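Local coordinates for protein alcohol dehydrogenase YqhD (Escherichia coli, PDB 4QGS) that reduces a broad range of short-chain aldehydes to primary alcohols with NADPH, as a zinc-dependent member of the iron-containing alcohol dehydrogenase family, at residues Asp205-Val208 against His209-Gln213; Leu290-Ala293 against Gln294-Ile298; Ala339-Arg342 against Asn343-Gln347. All coordinates share one frame; numbering follows the deposited sequence.

All three interactions are local and lie in the all-helical part of the subunit. Interactions 1 and 3 follow helices 196-211 and 330-347, and interaction 2 spans the start of helix 292-306. Interactions 1 and 2 share the catalytic zinc and its two waters. Asp205 and His209 come from helix 196-211, and His292 stands at the start of helix 292-306. The two sites meet directly, with Asp205 OD1 3.3 Å from Leu296 CD1. Interaction 3 holds no metal ligand; the side chain of Phe345 is about 11 Å from the zinc. Helix 330-347 packs against both other helices. Phe207 CD1 lies 3.7 Å from Phe344 CE2, and Ala297 CB lies 3.6 Å from Phe345 CD2.

Interaction 1: residues Asp205-Val208 against His209-Gln213; sequences DAFV and HTVEQ. With ZN (zinc ion), chain B.
The catalytic zinc site takes two ligands from one helix here, Asp205 and His209, a turn apart. Asp205 OD1 and His209 NE2 each bind the zinc at 2.1 Å. The carboxylate and imidazole planes are nearly perpendicular, 88° apart. Asp205 CG is anti to the backbone N (chi1 -173°), while His209 CG is anti to the carbonyl carbon (chi1 -83°). These torsions bring both side chains to one ion. The backbone beneath them is fixed by the helical bond from His209 N to Asp205 O, 2.8 Å long. Ala206 O accepts twice, from Thr210 N and from Thr210 OG1 at 2.9 Å, and the two donors come from opposite faces of its carbonyl plane. Phe207 CE2 rests 4.0 Å from Val211 CG1. Val208 CG1 lies alongside the Glu212 chain, 3.9 Å from its CG. The Glu212 carboxylate is held by Trp275 N and by His278 ND1, so it is likely to orient that third ligand. His278 and His292 complete the protein ligands, with two waters also on the metal. One aspartate and three histidines form the metal site of this iron-containing alcohol dehydrogenase family member.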
loop_
_atom_site.group_PDB
_atom_site.type_symbol
_atom_site.label_atom_id
_atom_site.label_comp_id
_atom_site.label_asym_id
_atom_site.label_seq_id
_atom_site.Cartn_x
_atom_site.Cartn_y
_atom_site.Cartn_z
ATOM N N ASP A 205 7.515 -3.031 -1.497
ATOM C CA ASP A 205 6.088 -2.907 -1.790
ATOM C C ASP A 205 5.850 -1.737 -2.750
ATOM O O ASP A 205 5.110 -1.874 -3.741
ATOM C CB ASP A 205 5.297 -2.724 -0.500
ATOM C CG ASP A 205 3.778 -2.749 -0.722
ATOM O OD1 ASP A 205 3.248 -3.567 -1.526
ATOM O OD2 ASP A 205 3.107 -1.926 -0.063
ATOM N N ALA A 206 6.504 -0.606 -2.492
ATOM C CA ALA A 206 6.399 0.528 -3.432
ATOM C C ALA A 206 6.889 0.153 -4.840
ATOM O O ALA A 206 6.262 0.504 -5.850
ATOM C CB ALA A 206 7.178 1.730 -2.902
ATOM N N PHE A 207 8.001 -0.569 -4.902
ATOM C CA PHE A 207 8.599 -0.977 -6.166
ATOM C C PHE A 207 7.611 -1.847 -6.932
ATOM O O PHE A 207 7.363 -1.647 -8.131
ATOM C CB PHE A 207 9.915 -1.728 -5.901
ATOM C CG PHE A 207 10.753 -1.988 -7.137
ATOM C CD1 PHE A 207 11.847 -1.186 -7.431
ATOM C CD2 PHE A 207 10.457 -3.050 -7.989
ATOM C CE1 PHE A 207 12.643 -1.436 -8.545
ATOM C CE2 PHE A 207 11.248 -3.299 -9.116
ATOM C CZ PHE A 207 12.335 -2.495 -9.393
ATOM N N VAL A 208 7.012 -2.799 -6.223
ATOM C CA VAL A 208 6.103 -3.734 -6.872
ATOM C C VAL A 208 4.789 -3.061 -7.245
ATOM O O VAL A 208 4.280 -3.306 -8.337
ATOM C CB VAL A 208 5.854 -4.966 -5.980
ATOM C CG1 VAL A 208 4.806 -5.873 -6.628
ATOM C CG2 VAL A 208 7.168 -5.710 -5.783
ATOM N N HIS A 209 4.251 -2.185 -6.389
ATOM C CA HIS A 209 3.044 -1.444 -6.788
ATOM C C HIS A 209 3.285 -0.702 -8.100
ATOM O O HIS A 209 2.389 -0.633 -8.949
ATOM C CB HIS A 209 2.588 -0.466 -5.700
ATOM C CG HIS A 209 1.765 -1.108 -4.626
ATOM N ND1 HIS A 209 0.432 -0.815 -4.429
ATOM C CD2 HIS A 209 2.083 -2.053 -3.705
ATOM C CE1 HIS A 209 -0.031 -1.537 -3.422
ATOM N NE2 HIS A 209 0.949 -2.295 -2.966
ATOM N N THR A 210 4.494 -0.174 -8.270
ATOM C CA THR A 210 4.841 0.542 -9.495
ATOM C C THR A 210 4.866 -0.412 -10.691
ATOM O O THR A 210 4.237 -0.136 -11.713
ATOM C CB THR A 210 6.183 1.252 -9.366
ATOM O OG1 THR A 210 6.133 2.130 -8.231
ATOM C CG2 THR A 210 6.487 2.083 -10.655
ATOM N N VAL A 211 5.565 -1.544 -10.584
ATOM C CA VAL A 211 5.655 -2.418 -11.770
ATOM C C VAL A 211 4.353 -3.166 -12.060
ATOM O O VAL A 211 4.165 -3.662 -13.175
ATOM C CB VAL A 211 6.811 -3.449 -11.655
ATOM C CG1 VAL A 211 8.161 -2.743 -11.524
ATOM C CG2 VAL A 211 6.570 -4.408 -10.486
ATOM N N GLU A 212 3.446 -3.241 -11.088
ATOM C CA GLU A 212 2.118 -3.821 -11.325
ATOM C C GLU A 212 1.349 -2.986 -12.342
ATOM O O GLU A 212 0.402 -3.470 -12.957
ATOM C CB GLU A 212 1.300 -3.899 -10.041
ATOM C CG GLU A 212 1.828 -4.894 -8.998
ATOM C CD GLU A 212 1.355 -6.333 -9.209
ATOM O OE1 GLU A 212 1.200 -6.783 -10.372
ATOM O OE2 GLU A 212 1.126 -7.017 -8.189
ATOM N N GLN A 213 1.772 -1.733 -12.480
ATOM C CA GLN A 213 1.098 -0.763 -13.344
ATOM C C GLN A 213 1.963 -0.309 -14.514
ATOM O O GLN A 213 1.593 0.615 -15.259
ATOM C CB GLN A 213 0.671 0.447 -12.514
ATOM C CG GLN A 213 -0.232 0.095 -11.325
ATOM C CD GLN A 213 -0.477 1.284 -10.409
ATOM O OE1 GLN A 213 -1.376 2.088 -10.650
ATOM N NE2 GLN A 213 0.303 1.385 -9.332
HETATM ZN ZN ZN B . 1.164 -3.961 -1.755
HETATM O O HOH W 1 -0.898 -3.947 -1.380
HETATM O O HOH W 2 0.878 -2.608 -0.107
#

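Interaction 2: residues Leu290-Ala293 against Gln294-Ile298; sequences LDHA and QTLAI. With ZN (zinc ion), chain B.
His292 O is gripped by two donors from the next turn of the helix. Thr295 OG1 gives the shorter bond, 2.7 Å, in the carbonyl plane and on a lone pair. Leu296 N gives the other, 3.2 Å. Thr295 OG1 stands between its own backbone N and carbonyl carbon (chi1 72°), which turns it back to this oxygen. The same hydroxyl accepts from a water that in turn accepts a hydrogen bond from His292 ND1, 2.9 Å away and in the ring plane. This link is likely to restrain the rotation of the imidazole, whose NE2 binds the zinc at 2.1 Å. Leu296 CD1 lies over one face of the ring in a CH-pi contact, 4.0 Å from the centroid and offset toward the rim. At the N-terminal end of the helix, Asp291 N donates to Gln294 OE1 at 2.9 Å, from above the amide's carbonyl plane. The Asp291 carboxylate and Gln294 amide are stacked, their planes 15° apart. Asp291 holds the N-cap position, but its carboxylate makes no capping bond; Arg197 takes it in a salt bridge and Asn201 hydrogen-bonds it. Leu290 CD1 meets Ile298 CD1 at 3.7 Å, the two side chains crossing at about a right angle. The first turn of helix 292-306 thus presents one histidine to the catalytic zinc, beside Asp205, His209 and His278.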
loop_
_atom_site.group_PDB
_atom_site.type_symbol
_atom_site.label_atom_id
_atom_site.label_comp_id
_atom_site.label_asym_id
_atom_site.label_seq_id
_atom_site.Cartn_x
_atom_site.Cartn_y
_atom_site.Cartn_z
ATOM N N LEU A 290 3.802 -14.841 5.964
ATOM C CA LEU A 290 4.910 -14.049 5.463
ATOM C C LEU A 290 4.505 -12.574 5.370
ATOM O O LEU A 290 3.340 -12.284 5.155
ATOM C CB LEU A 290 5.361 -14.543 4.083
ATOM C CG LEU A 290 5.836 -16.000 3.945
ATOM C CD1 LEU A 290 6.460 -16.202 2.566
ATOM C CD2 LEU A 290 6.812 -16.402 5.022
ATOM N N ASP A 291 5.459 -11.660 5.570
ATOM C CA ASP A 291 5.194 -10.231 5.368
ATOM C C ASP A 291 4.675 -10.000 3.958
ATOM O O ASP A 291 5.118 -10.672 3.027
ATOM C CB ASP A 291 6.454 -9.369 5.562
ATOM C CG ASP A 291 6.977 -9.383 6.982
ATOM O OD1 ASP A 291 6.256 -9.852 7.885
ATOM O OD2 ASP A 291 8.110 -8.897 7.190
ATOM N N HIS A 292 3.765 -9.036 3.796
ATOM C CA HIS A 292 3.266 -8.656 2.462
ATOM C C HIS A 292 4.392 -8.543 1.439
ATOM O O HIS A 292 4.361 -9.199 0.385
ATOM C CB HIS A 292 2.496 -7.334 2.556
ATOM C CG HIS A 292 1.979 -6.816 1.238
ATOM N ND1 HIS A 292 1.205 -7.573 0.390
ATOM C CD2 HIS A 292 2.119 -5.602 0.651
ATOM C CE1 HIS A 292 0.893 -6.847 -0.679
ATOM N NE2 HIS A 292 1.435 -5.650 -0.542
ATOM N N ALA A 293 5.401 -7.743 1.753
ATOM C CA ALA A 293 6.470 -7.478 0.791
ATOM C C ALA A 293 7.318 -8.708 0.492
ATOM O O ALA A 293 7.829 -8.847 -0.619
ATOM C CB ALA A 293 7.363 -6.348 1.288
ATOM N N GLN A 294 7.479 -9.594 1.480
ATOM C CA GLN A 294 8.213 -10.839 1.243
ATOM C C GLN A 294 7.499 -11.677 0.192
ATOM O O GLN A 294 8.137 -12.257 -0.690
ATOM C CB GLN A 294 8.371 -11.644 2.549
ATOM C CG GLN A 294 9.235 -10.948 3.575
ATOM C CD GLN A 294 9.172 -11.615 4.950
ATOM O OE1 GLN A 294 8.239 -12.368 5.252
ATOM N NE2 GLN A 294 10.160 -11.322 5.794
ATOM N N THR A 295 6.174 -11.723 0.259
ATOM C CA THR A 295 5.441 -12.532 -0.717
ATOM C C THR A 295 5.588 -11.944 -2.123
ATOM O O THR A 295 5.611 -12.687 -3.111
ATOM C CB THR A 295 3.949 -12.657 -0.372
ATOM O OG1 THR A 295 3.283 -11.407 -0.612
ATOM C CG2 THR A 295 3.776 -13.095 1.101
ATOM N N LEU A 296 5.692 -10.618 -2.216
ATOM C CA LEU A 296 5.862 -9.972 -3.522
ATOM C C LEU A 296 7.245 -10.234 -4.109
ATOM O O LEU A 296 7.389 -10.433 -5.321
ATOM C CB LEU A 296 5.623 -8.450 -3.417
ATOM C CG LEU A 296 4.295 -8.007 -2.796
ATOM C CD1 LEU A 296 4.214 -6.458 -2.723
ATOM C CD2 LEU A 296 3.086 -8.571 -3.531
ATOM N N ALA A 297 8.263 -10.206 -3.258
ATOM C CA ALA A 297 9.632 -10.426 -3.699
ATOM C C ALA A 297 9.799 -11.854 -4.205
ATOM O O ALA A 297 10.568 -12.110 -5.133
ATOM C CB ALA A 297 10.605 -10.150 -2.570
ATOM N N ILE A 298 9.066 -12.781 -3.598
ATOM C CA ILE A 298 9.087 -14.159 -4.056
ATOM C C ILE A 298 8.379 -14.310 -5.410
ATOM O O ILE A 298 8.934 -14.867 -6.361
ATOM C CB ILE A 298 8.410 -15.112 -3.031
ATOM C CG1 ILE A 298 9.216 -15.182 -1.722
ATOM C CG2 ILE A 298 8.221 -16.514 -3.623
ATOM C CD1 ILE A 298 8.407 -15.706 -0.574
HETATM ZN ZN ZN B . 1.164 -3.961 -1.755
HETATM O O HOH W 3 10.959 -8.617 5.276
HETATM O O HOH W 4 0.772 -10.468 0.607
HETATM O O HOH W 1 -0.898 -3.947 -1.380
HETATM O O HOH W 2 0.878 -2.608 -0.107
#

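Interaction 3: residues Ala339-Arg342 against Asn343-Gln347; sequences AATR and NFFEQ
Two first torsions set this contact on helix 330-347. Thr341 CG2 is trans to the backbone N, and Phe345 CG is turned beside its own N (chi1 -66°). The two side chains therefore run side by side in the same direction, an i to i+4 pair along an alpha-helix. The methyl CG2 of Thr341 makes an off-centre CH-pi contact with the Phe345 ring, 4.2 Å from its centroid and 28° from the ring normal. Its nearest ring atom is Phe345 CZ at 3.8 Å. The carbonyl oxygen of Thr341 also lies over one face of this ring, 3.5 Å above the plane and offset toward the rim. That oxygen accepts the helical bond from Phe345 N at 3.1 Å. Thr341 OG1, the other branch, bonds to Ala337 O and the hydroxyl of Tyr318. Phe345 is buried against Val204 and Val208 of helix 196-211 and against Ala297 and Leu300 of helix 292-306, the two helices that carry Asp205, His209 and His292. An alanine in place of this phenylalanine is likely to open a gap between the three helices and take away the ring that the Thr341 methyl and carbonyl oxygen lie against. Phe344 extends this packing by meeting the ring of Phe207. Arg342 and Glu346 also run alongside each other. Their charged atoms are not in contact, with Arg342 NH2 5.7 Å from Glu346 OE1. Thr352 hydrogen-bonds Arg342 and, weakly, Glu346. On the exposed flank, one water donates to Ala340 O at 2.8 Å and accepts from Asn343 ND2 at 3.0 Å.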
loop_
_atom_site.group_PDB
_atom_site.type_symbol
_atom_site.label_atom_id
_atom_site.label_comp_id
_atom_site.label_asym_id
_atom_site.label_seq_id
_atom_site.Cartn_x
_atom_site.Cartn_y
_atom_site.Cartn_z
ATOM N N ALA A 339 17.020 -10.786 -13.128
ATOM C CA ALA A 339 18.071 -11.073 -12.149
ATOM C C ALA A 339 18.443 -9.829 -11.337
ATOM O O ALA A 339 18.674 -9.926 -10.123
ATOM C CB ALA A 339 19.307 -11.639 -12.838
ATOM N N ALA A 340 18.511 -8.669 -11.998
ATOM C CA ALA A 340 18.827 -7.420 -11.303
ATOM C C ALA A 340 17.744 -7.080 -10.280
ATOM O O ALA A 340 18.041 -6.553 -9.204
ATOM C CB ALA A 340 19.004 -6.252 -12.298
ATOM N N THR A 341 16.492 -7.372 -10.629
ATOM C CA THR A 341 15.363 -7.103 -9.740
ATOM C C THR A 341 15.419 -8.031 -8.525
ATOM O O THR A 341 15.268 -7.592 -7.381
ATOM C CB THR A 341 14.020 -7.268 -10.483
ATOM O OG1 THR A 341 14.032 -6.448 -11.660
ATOM C CG2 THR A 341 12.844 -6.859 -9.601
ATOM N N ARG A 342 15.647 -9.313 -8.782
ATOM C CA ARG A 342 15.812 -10.278 -7.717
ATOM C C ARG A 342 16.943 -9.848 -6.792
ATOM O O ARG A 342 16.781 -9.805 -5.575
ATOM C CB ARG A 342 16.092 -11.663 -8.294
ATOM C CG ARG A 342 15.970 -12.776 -7.282
ATOM C CD ARG A 342 16.308 -14.134 -7.912
ATOM N NE ARG A 342 15.320 -14.651 -8.862
ATOM C CZ ARG A 342 14.166 -15.220 -8.508
ATOM N NH1 ARG A 342 13.345 -15.699 -9.426
ATOM N NH2 ARG A 342 13.821 -15.292 -7.233
ATOM N N ASN A 343 18.083 -9.502 -7.373
ATOM C CA ASN A 343 19.227 -9.083 -6.578
ATOM C C ASN A 343 18.938 -7.838 -5.744
ATOM O O ASN A 343 19.361 -7.743 -4.591
ATOM C CB ASN A 343 20.441 -8.838 -7.473
ATOM C CG ASN A 343 21.653 -8.392 -6.679
ATOM O OD1 ASN A 343 22.257 -9.195 -5.951
ATOM N ND2 ASN A 343 22.006 -7.122 -6.792
ATOM N N PHE A 344 18.209 -6.884 -6.325
ATOM C CA PHE A 344 17.835 -5.667 -5.609
ATOM C C PHE A 344 17.046 -6.025 -4.337
ATOM O O PHE A 344 17.356 -5.541 -3.247
ATOM C CB PHE A 344 17.028 -4.736 -6.533
ATOM C CG PHE A 344 16.494 -3.500 -5.855
ATOM C CD1 PHE A 344 17.359 -2.545 -5.336
ATOM C CD2 PHE A 344 15.123 -3.284 -5.759
ATOM C CE1 PHE A 344 16.868 -1.403 -4.715
ATOM C CE2 PHE A 344 14.630 -2.147 -5.133
ATOM C CZ PHE A 344 15.504 -1.212 -4.609
ATOM N N PHE A 345 16.044 -6.887 -4.476
ATOM C CA PHE A 345 15.242 -7.328 -3.327
ATOM C C PHE A 345 16.119 -8.034 -2.285
ATOM O O PHE A 345 16.054 -7.738 -1.078
ATOM C CB PHE A 345 14.120 -8.261 -3.770
ATOM C CG PHE A 345 13.066 -7.602 -4.641
ATOM C CD1 PHE A 345 12.970 -6.227 -4.730
ATOM C CD2 PHE A 345 12.158 -8.386 -5.332
ATOM C CE1 PHE A 345 11.984 -5.627 -5.532
ATOM C CE2 PHE A 345 11.179 -7.817 -6.134
ATOM C CZ PHE A 345 11.094 -6.425 -6.237
ATOM N N GLU A 346 16.962 -8.951 -2.748
ATOM C CA GLU A 346 17.812 -9.694 -1.812
ATOM C C GLU A 346 18.779 -8.794 -1.052
ATOM O O GLU A 346 18.987 -8.995 0.152
ATOM C CB GLU A 346 18.561 -10.795 -2.550
ATOM C CG GLU A 346 17.570 -11.665 -3.299
ATOM C CD GLU A 346 18.000 -13.069 -3.548
ATOM O OE1 GLU A 346 17.367 -13.981 -2.956
ATOM O OE2 GLU A 346 18.934 -13.255 -4.360
ATOM N N GLN A 347 19.344 -7.795 -1.728
ATOM C CA GLN A 347 20.284 -6.878 -1.071
ATOM C C GLN A 347 19.592 -5.945 -0.082
ATOM O O GLN A 347 20.236 -5.411 0.823
ATOM C CB GLN A 347 21.058 -6.062 -2.107
ATOM C CG GLN A 347 21.991 -6.887 -2.994
ATOM C CD GLN A 347 22.950 -7.769 -2.215
ATOM O OE1 GLN A 347 23.406 -7.415 -1.124
ATOM N NE2 GLN A 347 23.257 -8.936 -2.774
HETATM O O HOH W 5 20.527 -5.434 -8.712
#